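Local atomic coordinates of uncharacterized protein (Neisseria gonorrhoeae, PDB entry 5V77), a protein that is of unknown function, an all-beta member of the NGO_1070-like family with a curled antiparallel sheet and two copies in its assembly. Residues N12-V17 and L33-T38; I47-I52 and E104-E109; L75-I80 and I91-G96. All coordinates share one frame; numbering follows the deposited sequence. Where two conformers were deposited one is given.

How the interactions relate
From the N terminus, the chain first closes on itself in interaction 1, where 12-17 meets 33-38 once the chain has run out along strand 17-25 and back along strand 30-37. Interaction 2 opens next at 47-52 and closes only when 104-109 pairs with it, a span of more than fifty residues. Interaction 3, between 75-80 and 91-96, falls wholly within that span and sits across the centre of the chain from interaction 2. Interaction 1 comes before both and crosses neither. All three border one apolar interior: Ile-47 of interaction 2 touches Phe-35 of interaction 1 and Ile-80 of interaction 3, while Val-17 and Asn-16 bond through their backbones to Ile-77 and Pro-78.

Interaction 1: residues N12-V17 and L33-T38; sequences NIFHNV and LSFTDT
The backbones of Val-17 and Thr-36 meet where the chain leaving 12-17 swings alongside strand 30-37, Val-17 CA approaching Thr-36 O at 3.6 Å in a CA-H...O contact. The swing contains a G1 beta bulge: Asn-16, with left-handed backbone angles, and Val-17 both face Ile-77 of strand 75-84, and the two residues bond through their backbones to Pro-78 and Ile-77 of that strand.

Most of the apolar packing falls to Phe-35, which two side chains of the other segment meet. Phe-14 presents its edge to the Phe-35 face in a T-shaped pair, with centroids 5.0 Å apart and planes at 65°. The Phe-14 atoms on that edge are CD2 and CE2. Phe-14 CD2 stands 3.7 Å above the Phe-35 plane, displaced toward its rim on the CD1 side, and Phe-14 CE2 comes to 3.5 Å from Phe-35 CD1. Val-17 approaches the CD2 side of the same ring, its CG2 reaching Phe-35 CD2 at 3.5 Å. The Phe-35 ring is carried to this place by a CG that stands anti to the carbonyl carbon (chi1 -57°). Beyond the segments, Ile-80 and Ile-47 also pack on Phe-35, and Phe-44 makes a second edge-to-face pair with Phe-14; both Phe-14 and Phe-35 are buried in the interior of the curled sheet.

At the other end the contact turns polar and exposed. Thr-38 lays its CG2 methyl against the backbone of Asn-16 and Val-17, and a single water joins the two segments beside it: it donates to Asn-16 O at 2.9 Å and accepts from Thr-38 N, also at 2.9 Å.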
ATOM      1  N   ASN A  12       0.037  19.355  11.359  1.00 52.51           N
ATOM      2  CA  ASN A  12       0.331  18.105  12.049  1.00 52.93           C
ATOM      3  C   ASN A  12      -0.943  17.575  12.689  1.00 48.13           C
ATOM      4  O   ASN A  12      -1.621  18.302  13.422  1.00 57.04           O
ATOM      5  CB  ASN A  12       1.416  18.297  13.108  1.00 68.79           C
ATOM      6  CG  ASN A  12       2.796  18.429  12.505  1.00 74.77           C
ATOM      7  OD1 ASN A  12       3.285  17.515  11.838  1.00 71.60           O
ATOM      8  ND2 ASN A  12       3.439  19.566  12.746  1.00 81.35           N
ATOM      9  N   ILE A  13      -1.267  16.313  12.413  1.00 40.28           N
ATOM     10  CA  ILE A  13      -2.465  15.685  12.946  1.00 38.28           C
ATOM     11  C   ILE A  13      -2.087  14.358  13.594  1.00 40.78           C
ATOM     12  O   ILE A  13      -0.975  13.856  13.429  1.00 36.36           O
ATOM     13  CB  ILE A  13      -3.543  15.475  11.870  1.00 36.75           C
ATOM     14  CG1 ILE A  13      -3.061  14.467  10.813  1.00 33.69           C
ATOM     15  CG2 ILE A  13      -3.918  16.805  11.241  1.00 40.41           C
ATOM     16  CD1 ILE A  13      -4.133  14.006   9.868  1.00 34.62           C
ATOM     17  N   PHE A  14      -3.030  13.815  14.372  1.00 34.09           N
ATOM     18  CA  PHE A  14      -2.919  12.466  14.932  1.00 33.13           C
ATOM     19  C   PHE A  14      -1.638  12.315  15.760  1.00 38.20           C
ATOM     20  O   PHE A  14      -0.756  11.505  15.458  1.00 34.46           O
ATOM     21  CB  PHE A  14      -3.006  11.411  13.822  1.00 32.30           C
ATOM     22  CG  PHE A  14      -4.414  11.011  13.486  1.00 34.64           C
ATOM     23  CD1 PHE A  14      -5.358  11.967  13.159  1.00 38.62           C
ATOM     24  CD2 PHE A  14      -4.796   9.680  13.494  1.00 31.65           C
ATOM     25  CE1 PHE A  14      -6.665  11.613  12.858  1.00 36.15           C
ATOM     26  CE2 PHE A  14      -6.110   9.330  13.181  1.00 26.72           C
ATOM     27  CZ  PHE A  14      -7.031  10.290  12.873  1.00 25.14           C
ATOM     28  N   HIS A  15      -1.554  13.113  16.827  1.00 36.02           N
ATOM     29  CA  HIS A  15      -0.394  13.052  17.707  1.00 38.37           C
ATOM     30  C   HIS A  15      -0.413  11.774  18.537  1.00 37.97           C
ATOM     31  O   HIS A  15      -1.456  11.379  19.069  1.00 41.00           O
ATOM     32  CB  HIS A  15      -0.357  14.256  18.646  1.00 53.14           C
ATOM     33  CG  HIS A  15       0.048  15.539  17.989  1.00 58.88           C
ATOM     34  ND1 HIS A  15      -0.410  15.923  16.747  1.00 62.94           N
ATOM     35  CD2 HIS A  15       0.848  16.541  18.420  1.00 66.63           C
ATOM     36  CE1 HIS A  15       0.103  17.101  16.437  1.00 62.30           C
ATOM     37  NE2 HIS A  15       0.874  17.494  17.433  1.00 67.05           N
ATOM     38  N   ASN A  16       0.750  11.133  18.640  1.00 37.38           N
ATOM     39  CA  ASN A  16       0.971   9.972  19.495  1.00 37.19           C
ATOM     40  C   ASN A  16      -0.079   8.884  19.257  1.00 33.49           C
ATOM     41  O   ASN A  16      -0.817   8.477  20.151  1.00 37.61           O
ATOM     42  CB  ASN A  16       1.025  10.409  20.966  1.00 43.62           C
ATOM     43  CG  ASN A  16       2.127  11.435  21.223  1.00 49.51           C
ATOM     44  OD1 ASN A  16       3.122  11.497  20.494  1.00 45.81           O
ATOM     45  ND2 ASN A  16       1.950  12.249  22.254  1.00 54.67           N
ATOM     46  N   VAL A  17      -0.130   8.399  18.017  1.00 30.64           N
ATOM     47  CA  VAL A  17      -1.050   7.340  17.636  1.00 28.86           C
ATOM     48  C   VAL A  17      -0.264   6.105  17.195  1.00 29.81           C
ATOM     49  O   VAL A  17       0.940   6.153  16.960  1.00 35.24           O
ATOM     50  CB  VAL A  17      -2.006   7.789  16.519  1.00 28.38           C
ATOM     51  CG1 VAL A  17      -2.926   8.894  17.031  1.00 31.36           C
ATOM     52  CG2 VAL A  17      -1.192   8.261  15.337  1.00 27.66           C
ATOM     53  N   LEU A  33      -6.249   4.308   6.731  1.00 18.12           N
ATOM     54  CA  LEU A  33      -5.271   3.979   7.756  1.00 19.44           C
ATOM     55  C   LEU A  33      -5.981   4.036   9.097  1.00 20.37           C
ATOM     56  O   LEU A  33      -6.661   5.021   9.381  1.00 18.94           O
ATOM     57  CB  LEU A  33      -4.107   4.974   7.723  1.00 21.42           C
ATOM     58  CG  LEU A  33      -2.996   4.748   6.695  1.00 22.97           C
ATOM     59  CD1 LEU A  33      -3.542   4.803   5.271  1.00 25.79           C
ATOM     60  CD2 LEU A  33      -1.904   5.803   6.861  1.00 23.79           C
ATOM     61  N   SER A  34      -5.849   2.983   9.912  1.00 19.10           N
ATOM     62  CA  SER A  34      -6.550   2.944  11.191  1.00 20.15           C
ATOM     63  C   SER A  34      -5.562   2.925  12.343  1.00 22.19           C
ATOM     64  O   SER A  34      -4.491   2.316  12.245  1.00 23.16           O
ATOM     65  CB  SER A  34      -7.478   1.739  11.288  1.00 25.34           C
ATOM     66  OG  SER A  34      -8.502   1.860  10.310  1.00 30.78           O
ATOM     67  N   PHE A  35      -5.971   3.555  13.453  1.00 22.08           N
ATOM     68  CA  PHE A  35      -5.072   3.876  14.551  1.00 23.17           C
ATOM     69  C   PHE A  35      -5.712   3.553  15.890  1.00 24.97           C
ATOM     70  O   PHE A  35      -6.925   3.692  16.063  1.00 25.51           O
ATOM     71  CB  PHE A  35      -4.707   5.366  14.563  1.00 23.22           C
ATOM     72  CG  PHE A  35      -4.081   5.849  13.285  1.00 23.36           C
ATOM     73  CD1 PHE A  35      -4.882   6.251  12.216  1.00 21.79           C
ATOM     74  CD2 PHE A  35      -2.694   5.913  13.157  1.00 23.58           C
ATOM     75  CE1 PHE A  35      -4.308   6.710  11.023  1.00 23.09           C
ATOM     76  CE2 PHE A  35      -2.110   6.372  11.981  1.00 28.07           C
ATOM     77  CZ  PHE A  35      -2.911   6.768  10.909  1.00 25.09           C
ATOM     78  N   THR A  36      -4.874   3.147  16.843  1.00 26.32           N
ATOM     79  CA  THR A  36      -5.204   3.129  18.265  1.00 28.54           C
ATOM     80  C   THR A  36      -4.479   4.267  18.973  1.00 30.52           C
ATOM     81  O   THR A  36      -3.552   4.879  18.434  1.00 30.23           O
ATOM     82  CB  THR A  36      -4.812   1.794  18.919  1.00 30.32           C
ATOM     83  OG1 THR A  36      -3.396   1.591  18.771  1.00 30.19           O
ATOM     84  CG2 THR A  36      -5.570   0.631  18.281  1.00 30.19           C
ATOM     85  N   ASP A  37      -4.919   4.550  20.201  1.00 31.44           N
ATOM     86  CA  ASP A  37      -4.196   5.465  21.067  1.00 37.80           C
ATOM     87  C   ASP A  37      -3.027   4.726  21.713  1.00 39.52           C
ATOM     88  O   ASP A  37      -2.937   3.496  21.668  1.00 45.61           O
ATOM     89  CB  ASP A  37      -5.123   6.057  22.135  1.00 39.91           C
ATOM     90  CG  ASP A  37      -5.507   5.049  23.210  1.00 48.66           C
ATOM     91  OD1 ASP A  37      -4.680   4.784  24.107  1.00 58.24           O
ATOM     92  OD2 ASP A  37      -6.648   4.540  23.179  1.00 48.48           O
ATOM     93  N   THR A  38      -2.109   5.489  22.297  1.00 46.38           N
ATOM     94  CA  THR A  38      -0.915   4.898  22.887  1.00 50.67           C
ATOM     95  C   THR A  38      -0.957   4.907  24.412  1.00 65.19           C
ATOM     96  O   THR A  38       0.086   4.755  25.055  1.00 74.38           O
ATOM     97  CB  THR A  38       0.338   5.608  22.364  1.00 53.23           C
ATOM     98  OG1 THR A  38       0.272   7.002  22.686  1.00 55.35           O
ATOM     99  CG2 THR A  38       0.438   5.453  20.823  1.00 46.49           C
TER
HETATM  100  O   HOH W   1      -2.495   8.356  22.537  1.00 57.59           O

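Interaction 2: residues I47-I52 and E104-E109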
ATOM      1  N   ILE A  47      -7.611   7.754   9.039  1.00 20.90           N
ATOM      2  CA  ILE A  47      -7.389   8.732   7.974  1.00 15.86           C
ATOM      3  C   ILE A  47      -7.805   8.071   6.676  1.00 21.95           C
ATOM      4  O   ILE A  47      -7.292   6.996   6.325  1.00 21.40           O
ATOM      5  CB  ILE A  47      -5.922   9.182   7.902  1.00 21.79           C
ATOM      6  CG1 ILE A  47      -5.529   9.892   9.190  1.00 20.76           C
ATOM      7  CG2 ILE A  47      -5.705  10.094   6.681  1.00 22.30           C
ATOM      8  CD1 ILE A  47      -4.013  10.128   9.306  1.00 22.32           C
ATOM      9  N   LYS A  48      -8.718   8.710   5.959  1.00 18.12           N
ATOM     10  CA  LYS A  48      -9.270   8.165   4.720  1.00 21.99           C
ATOM     11  C   LYS A  48      -8.736   8.971   3.540  1.00 22.10           C
ATOM     12  O   LYS A  48      -8.958  10.188   3.462  1.00 22.97           O
ATOM     13  CB  LYS A  48     -10.795   8.214   4.756  1.00 19.35           C
ATOM     14  CG  LYS A  48     -11.488   7.669   3.481  1.00 22.63           C
ATOM     15  CD  LYS A  48     -13.005   7.866   3.610  1.00 32.32           C
ATOM     16  CE  LYS A  48     -13.748   7.569   2.318  1.00 40.65           C
ATOM     17  NZ  LYS A  48     -15.238   7.694   2.511  1.00 36.74           N
ATOM     18  N   CYS A  49      -8.043   8.298   2.628  1.00 18.84           N
ATOM     19  CA  CYS A  49      -7.419   8.937   1.468  1.00 17.85           C
ATOM     20  C   CYS A  49      -8.235   8.514   0.254  1.00 20.96           C
ATOM     21  O   CYS A  49      -8.141   7.368  -0.181  1.00 20.72           O
ATOM     22  CB  CYS A  49      -5.963   8.509   1.350  1.00 20.33           C
ATOM     23  SG  CYS A  49      -4.989   8.886   2.877  1.00 22.82           S
ATOM     24  N   SER A  50      -9.060   9.418  -0.282  1.00 18.11           N
ATOM     25  CA  SER A  50      -9.989   9.063  -1.356  1.00 17.36           C
ATOM     26  C   SER A  50      -9.458   9.493  -2.720  1.00 26.03           C
ATOM     27  O   SER A  50      -9.032  10.643  -2.894  1.00 24.90           O
ATOM     28  CB  SER A  50     -11.366   9.698  -1.131  1.00 25.69           C
ATOM     29  OG  SER A  50     -11.901   9.258   0.102  1.00 31.75           O
ATOM     30  N   ASN A  51      -9.541   8.572  -3.692  1.00 25.07           N
ATOM     31  CA  ASN A  51      -9.041   8.762  -5.052  1.00 23.26           C
ATOM     32  C   ASN A  51      -7.527   8.889  -5.006  1.00 26.93           C
ATOM     33  O   ASN A  51      -6.956   9.978  -5.134  1.00 22.48           O
ATOM     34  CB  ASN A  51      -9.725   9.960  -5.735  1.00 25.37           C
ATOM     35  CG  ASN A  51     -11.187   9.701  -5.972  1.00 35.47           C
ATOM     36  OD1 ASN A  51     -11.638   8.554  -5.853  1.00 31.90           O
ATOM     37  ND2 ASN A  51     -11.949  10.744  -6.283  1.00 33.48           N
ATOM     38  N   ILE A  52      -6.875   7.743  -4.822  1.00 21.24           N
ATOM     39  CA  ILE A  52      -5.439   7.697  -4.600  1.00 25.60           C
ATOM     40  C   ILE A  52      -4.688   8.158  -5.833  1.00 24.95           C
ATOM     41  O   ILE A  52      -4.984   7.742  -6.964  1.00 24.25           O
ATOM     42  CB  ILE A  52      -5.023   6.268  -4.228  1.00 25.54           C
ATOM     43  CG1 ILE A  52      -5.693   5.883  -2.916  1.00 28.18           C
ATOM     44  CG2 ILE A  52      -3.493   6.153  -4.135  1.00 30.52           C
ATOM     45  CD1 ILE A  52      -5.229   6.670  -1.759  1.00 30.54           C
ATOM     46  N   GLU A 104      -6.959  12.694  -3.827  1.00 25.65           N
ATOM     47  CA  GLU A 104      -7.744  13.886  -4.141  0.79 28.54           C
ATOM     48  C   GLU A 104      -8.323  14.516  -2.879  1.00 30.10           C
ATOM     49  O   GLU A 104      -8.333  15.748  -2.750  1.00 31.70           O
ATOM     50  CB  GLU A 104      -8.854  13.556  -5.136  0.79 29.44           C
ATOM     51  CG  GLU A 104      -9.688  14.749  -5.587  0.79 41.04           C
ATOM     52  CD  GLU A 104     -10.495  14.428  -6.831  0.79 41.25           C
ATOM     53  OE1 GLU A 104     -11.015  15.366  -7.491  0.79 44.83           O
ATOM     54  OE2 GLU A 104     -10.589  13.220  -7.152  0.79 35.92           O
ATOM     55  N   THR A 105      -8.808  13.703  -1.938  1.00 27.25           N
ATOM     56  CA  THR A 105      -9.296  14.217  -0.667  1.00 28.31           C
ATOM     57  C   THR A 105      -8.738  13.361   0.450  1.00 28.42           C
ATOM     58  O   THR A 105      -8.570  12.149   0.292  1.00 26.55           O
ATOM     59  CB  THR A 105     -10.836  14.241  -0.589  1.00 37.58           C
ATOM     60  OG1 THR A 105     -11.331  12.907  -0.556  1.00 44.37           O
ATOM     61  CG2 THR A 105     -11.428  14.925  -1.796  1.00 31.19           C
ATOM     62  N   ILE A 106      -8.411  13.997   1.564  1.00 24.83           N
ATOM     63  CA  ILE A 106      -7.974  13.274   2.755  1.00 24.53           C
ATOM     64  C   ILE A 106      -8.802  13.810   3.906  1.00 28.71           C
ATOM     65  O   ILE A 106      -8.848  15.028   4.121  1.00 28.28           O
ATOM     66  CB  ILE A 106      -6.468  13.429   3.028  1.00 25.84           C
ATOM     67  CG1 ILE A 106      -5.665  12.804   1.877  1.00 24.50           C
ATOM     68  CG2 ILE A 106      -6.103  12.752   4.365  1.00 24.27           C
ATOM     69  CD1 ILE A 106      -4.143  12.824   2.057  1.00 25.28           C
ATOM     70  N   ASN A 107      -9.524  12.924   4.585  1.00 22.62           N
ATOM     71  CA  ASN A 107     -10.355  13.280   5.727  0.59 29.22           C
ATOM     72  C   ASN A 107     -10.009  12.355   6.878  1.00 28.40           C
ATOM     73  O   ASN A 107      -9.348  11.333   6.692  1.00 25.36           O
ATOM     74  CB  ASN A 107     -11.850  13.168   5.406  0.59 35.10           C
ATOM     75  CG  ASN A 107     -12.289  14.138   4.342  0.59 39.17           C
ATOM     76  OD1 ASN A 107     -12.652  13.736   3.240  0.59 36.82           O
ATOM     77  ND2 ASN A 107     -12.259  15.426   4.663  0.59 43.88           N
ATOM     78  N   PHE A 108     -10.480  12.703   8.073  1.00 26.16           N
ATOM     79  CA  PHE A 108     -10.121  11.878   9.217  1.00 22.39           C
ATOM     80  C   PHE A 108     -11.105  12.099  10.359  1.00 29.33           C
ATOM     81  O   PHE A 108     -11.782  13.129  10.435  1.00 30.35           O
ATOM     82  CB  PHE A 108      -8.682  12.168   9.662  1.00 23.65           C
ATOM     83  CG  PHE A 108      -8.393  13.627   9.900  1.00 31.13           C
ATOM     84  CD1 PHE A 108      -8.596  14.194  11.151  1.00 32.08           C
ATOM     85  CD2 PHE A 108      -7.894  14.430   8.882  1.00 35.06           C
ATOM     86  CE1 PHE A 108      -8.326  15.535  11.381  1.00 38.11           C
ATOM     87  CE2 PHE A 108      -7.627  15.779   9.108  1.00 36.98           C
ATOM     88  CZ  PHE A 108      -7.840  16.328  10.364  1.00 42.73           C
ATOM     89  N   GLU A 109     -11.194  11.088  11.230  1.00 22.26           N
ATOM     90  CA  GLU A 109     -11.985  11.115  12.457  1.00 24.85           C
ATOM     91  C   GLU A 109     -11.130  10.478  13.546  1.00 24.08           C
ATOM     92  O   GLU A 109     -10.400   9.508  13.278  1.00 22.16           O
ATOM     93  CB  GLU A 109     -13.324  10.354  12.331  1.00 24.47           C
ATOM     94  CG  GLU A 109     -14.417  11.044  11.523  1.00 32.53           C
ATOM     95  CD  GLU A 109     -15.267  11.963  12.373  1.00 48.48           C
ATOM     96  OE1 GLU A 109     -16.482  12.094  12.088  1.00 55.91           O
ATOM     97  OE2 GLU A 109     -14.723  12.544  13.334  1.00 43.30           O
TER
HETATM   98  O   HOH W   2     -11.311  11.113   1.999  1.00 27.36           O
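Glu-104 and Asn-51 face each other where both strands turn a corner, and their side chains run alongside, pointing the same way. Asn-51 ND2 donates to Glu-104 OE2 at 3.0 Å, with the acceptor close to the amide plane but the donor arriving from above the carboxylate plane. The glutamate reaches this far because its chain is extended, with CG opposite the backbone N (chi1 -177°). This side-chain bond is doubtful, however, since Glu-104 was modelled in two conformers. A backbone bond runs from Glu-104 N to Asn-51 O at 3.0 Å. Tyr-65 of the second subunit packs on both residues, bringing this corner to the subunit interface.

Ile-47 carries the other end. Its CG2 branch meets Ile-106 CG2 at 3.5 Å, while CG1 lies beside Phe-108 CB at 3.9 Å; with Cys-49 these residues form the apolar face, which continues onto Ile-91.

On the reverse face, Ser-50 CB comes to 3.3 Å from Thr-105 OG1, and one water bonds to Ser-50 OG (2.7 Å) and to Thr-105 OG1. Between the faces runs a regular ladder: Lys-48 and Asn-107 exchange two backbone bonds, as do Ser-50 and Thr-105, the shorter of the latter being Ser-50 N to Thr-105 O at 2.8 Å. The ladder ends where Glu-104 and Thr-105 both sit opposite Ser-50, a classic beta bulge at the end of an antiparallel strand pair.

Interaction 3: residues L75-I80 and I91-G96; sequences LFIPEI and IIIDVG
Glu-79 and Asp-94 are joined by one water, which donates to Glu-79 O at 2.7 Å and accepts from Asp-94 N at 2.9 Å. No direct hydrogen bond links the two segments, although they belong to the antiparallel hairpin of strands 75-84 and 89-94. Here the first strand is broken at Pro-78 and Glu-79. The backbones stand 6.6 Å apart from Ile-77 CA to Val-95 CA and draw in to 5.4 Å from Ile-80 CA to Ile-93 CA; the water sits between these two points, beside Glu-79 and Asp-94.

Side chains do the rest. Val-95, with the largest buried surface of the contact, lies between two partners. Its CG1, anti to the carbonyl carbon (chi1 -68°), presses on Pro-78 CD at 3.6 Å. That torsion leaves CG2 between the backbone N and the carbonyl carbon, and from there it meets Leu-75 tip to tip, reaching CD1 at 3.8 Å.

Further along, Ile-93 is touched from two directions. Ile-77 crosses it at about a right angle, bringing CD1 to within 3.7 Å of Ile-93 CG2. Ile-80 instead lies beside it and points the same way, with the two CG1 atoms 3.9 Å apart. The other branch of Ile-80, CG2, rests on Ile-91, which also runs alongside it. Leu-33 packs on both Ile-91 and Ile-93, and Phe-35 on Ile-77, so strand 30-37 faces this group of isoleucines across the interior.

Within these two segments, then, the contact is apolar side-chain packing plus one water-mediated link, which connects a carbonyl and an amide that stand too far apart to bond directly.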
ATOM      1  N   LEU A  75       2.581   0.455  14.331  1.00 33.23           N
ATOM      2  CA  LEU A  75       3.599   1.460  14.055  1.00 35.11           C
ATOM      3  C   LEU A  75       3.296   2.699  14.890  1.00 35.12           C
ATOM      4  O   LEU A  75       2.330   3.413  14.613  1.00 33.79           O
ATOM      5  CB  LEU A  75       3.625   1.780  12.562  1.00 32.88           C
ATOM      6  CG  LEU A  75       4.670   2.770  12.045  1.00 33.96           C
ATOM      7  CD1 LEU A  75       6.065   2.170  12.171  1.00 37.24           C
ATOM      8  CD2 LEU A  75       4.365   3.154  10.592  1.00 32.44           C
ATOM      9  N   PHE A  76       4.138   2.987  15.869  0.50 36.48           N
ATOM     10  CA  PHE A  76       3.906   4.146  16.718  0.50 36.90           C
ATOM     11  C   PHE A  76       4.394   5.414  16.021  0.50 36.99           C
ATOM     12  O   PHE A  76       5.508   5.454  15.489  0.50 38.56           O
ATOM     13  CB  PHE A  76       4.582   3.921  18.068  0.50 40.61           C
ATOM     14  CG  PHE A  76       4.168   2.625  18.720  0.50 45.67           C
ATOM     15  CD1 PHE A  76       5.100   1.649  19.022  0.50 57.24           C
ATOM     16  CD2 PHE A  76       2.830   2.366  18.973  0.50 42.23           C
ATOM     17  CE1 PHE A  76       4.708   0.455  19.602  0.50 60.83           C
ATOM     18  CE2 PHE A  76       2.430   1.182  19.547  0.50 46.19           C
ATOM     19  CZ  PHE A  76       3.372   0.222  19.868  0.50 57.26           C
ATOM     20  N   ILE A  77       3.536   6.438  15.993  1.00 35.46           N
ATOM     21  CA  ILE A  77       3.754   7.641  15.202  1.00 35.22           C
ATOM     22  C   ILE A  77       3.617   8.862  16.103  1.00 39.65           C
ATOM     23  O   ILE A  77       2.543   9.088  16.677  1.00 35.55           O
ATOM     24  CB  ILE A  77       2.762   7.730  14.030  1.00 32.30           C
ATOM     25  CG1 ILE A  77       2.935   6.547  13.072  1.00 31.83           C
ATOM     26  CG2 ILE A  77       2.932   9.041  13.283  1.00 32.41           C
ATOM     27  CD1 ILE A  77       1.831   6.463  12.025  1.00 32.35           C
ATOM     28  N   PRO A  78       4.668   9.674  16.254  1.00 39.06           N
ATOM     29  CA  PRO A  78       4.514  10.932  17.008  1.00 40.65           C
ATOM     30  C   PRO A  78       3.474  11.875  16.422  1.00 38.77           C
ATOM     31  O   PRO A  78       2.706  12.489  17.176  1.00 39.05           O
ATOM     32  CB  PRO A  78       5.924  11.539  16.952  1.00 43.64           C
ATOM     33  CG  PRO A  78       6.833  10.356  16.743  1.00 44.16           C
ATOM     34  CD  PRO A  78       6.060   9.435  15.846  1.00 40.95           C
ATOM     35  N   GLU A  79       3.441  12.028  15.103  1.00 37.18           N
ATOM     36  CA  GLU A  79       2.498  12.922  14.435  1.00 35.64           C
ATOM     37  C   GLU A  79       2.562  12.648  12.940  1.00 33.99           C
ATOM     38  O   GLU A  79       3.519  12.050  12.446  1.00 34.64           O
ATOM     39  CB  GLU A  79       2.812  14.395  14.715  1.00 41.27           C
ATOM     40  CG  GLU A  79       4.129  14.843  14.117  1.00 42.71           C
ATOM     41  CD  GLU A  79       4.573  16.192  14.645  1.00 55.26           C
ATOM     42  OE1 GLU A  79       3.717  16.951  15.154  1.00 58.96           O
ATOM     43  OE2 GLU A  79       5.785  16.485  14.554  1.00 56.06           O
ATOM     44  N   ILE A  80       1.530  13.093  12.230  1.00 29.31           N
ATOM     45  CA  ILE A  80       1.382  12.876  10.793  1.00 33.18           C
ATOM     46  C   ILE A  80       1.283  14.239  10.115  1.00 33.24           C
ATOM     47  O   ILE A  80       0.455  15.072  10.502  1.00 35.63           O
ATOM     48  CB  ILE A  80       0.150  12.001  10.484  1.00 29.15           C
ATOM     49  CG1 ILE A  80       0.354  10.619  11.112  1.00 28.23           C
ATOM     50  CG2 ILE A  80      -0.084  11.895   8.955  1.00 28.43           C
ATOM     51  CD1 ILE A  80      -0.847   9.703  11.035  1.00 33.94           C
ATOM     52  N   ILE A  91      -0.405  13.020   2.961  1.00 26.87           N
ATOM     53  CA  ILE A  91       0.073  12.778   4.317  1.00 27.32           C
ATOM     54  C   ILE A  91       1.465  12.174   4.226  1.00 26.25           C
ATOM     55  O   ILE A  91       1.760  11.396   3.310  1.00 27.00           O
ATOM     56  CB  ILE A  91      -0.858  11.874   5.151  1.00 28.72           C
ATOM     57  CG1 ILE A  91      -1.223  10.590   4.403  1.00 26.06           C
ATOM     58  CG2 ILE A  91      -2.104  12.636   5.589  1.00 27.22           C
ATOM     59  CD1 ILE A  91      -1.868   9.566   5.320  1.00 32.35           C
ATOM     60  N   ILE A  92       2.318  12.535   5.176  1.00 30.19           N
ATOM     61  CA  ILE A  92       3.654  11.968   5.278  1.00 33.33           C
ATOM     62  C   ILE A  92       3.848  11.449   6.691  1.00 30.55           C
ATOM     63  O   ILE A  92       3.636  12.181   7.663  1.00 32.70           O
ATOM     64  CB  ILE A  92       4.744  12.986   4.915  1.00 36.46           C
ATOM     65  CG1 ILE A  92       4.570  13.428   3.465  1.00 38.19           C
ATOM     66  CG2 ILE A  92       6.127  12.363   5.121  1.00 34.99           C
ATOM     67  CD1 ILE A  92       5.612  14.414   3.007  1.00 45.15           C
ATOM     68  N   ILE A  93       4.224  10.178   6.801  1.00 31.21           N
ATOM     69  CA  ILE A  93       4.590   9.558   8.067  1.00 30.40           C
ATOM     70  C   ILE A  93       6.075   9.250   7.990  1.00 33.63           C
ATOM     71  O   ILE A  93       6.509   8.527   7.090  1.00 34.74           O
ATOM     72  CB  ILE A  93       3.781   8.277   8.320  1.00 30.85           C
ATOM     73  CG1 ILE A  93       2.279   8.594   8.420  1.00 31.77           C
ATOM     74  CG2 ILE A  93       4.313   7.557   9.558  1.00 32.22           C
ATOM     75  CD1 ILE A  93       1.395   7.363   8.332  1.00 29.15           C
ATOM     76  N   ASP A  94       6.859   9.795   8.913  1.00 33.25           N
ATOM     77  CA  ASP A  94       8.310   9.601   8.878  1.00 34.91           C
ATOM     78  C   ASP A  94       8.751   9.139  10.264  1.00 36.15           C
ATOM     79  O   ASP A  94       8.939   9.961  11.161  1.00 38.52           O
ATOM     80  CB  ASP A  94       9.017  10.880   8.442  1.00 46.27           C
ATOM     81  CG  ASP A  94      10.501  10.675   8.165  1.00 55.34           C
ATOM     82  OD1 ASP A  94      11.093   9.690   8.661  1.00 51.31           O
ATOM     83  OD2 ASP A  94      11.084  11.517   7.451  1.00 55.86           O
ATOM     84  N   VAL A  95       8.892   7.824  10.441  1.00 38.66           N
ATOM     85  CA  VAL A  95       9.322   7.243  11.712  1.00 39.39           C
ATOM     86  C   VAL A  95      10.398   6.199  11.449  1.00 46.36           C
ATOM     87  O   VAL A  95      10.347   5.076  11.969  1.00 44.23           O
ATOM     88  CB  VAL A  95       8.135   6.633  12.478  1.00 37.62           C
ATOM     89  CG1 VAL A  95       7.199   7.732  12.928  1.00 37.98           C
ATOM     90  CG2 VAL A  95       7.381   5.639  11.606  1.00 40.05           C
ATOM     91  N   GLY A  96      11.386   6.566  10.649  1.00 39.23           N
ATOM     92  CA  GLY A  96      12.366   5.600  10.199  1.00 47.27           C
ATOM     93  C   GLY A  96      11.798   4.944   8.964  1.00 38.17           C
ATOM     94  O   GLY A  96      12.279   5.163   7.855  1.00 43.42           O
TER
HETATM   95  O   HOH W   3       5.707  11.622  10.872  1.00 38.84           O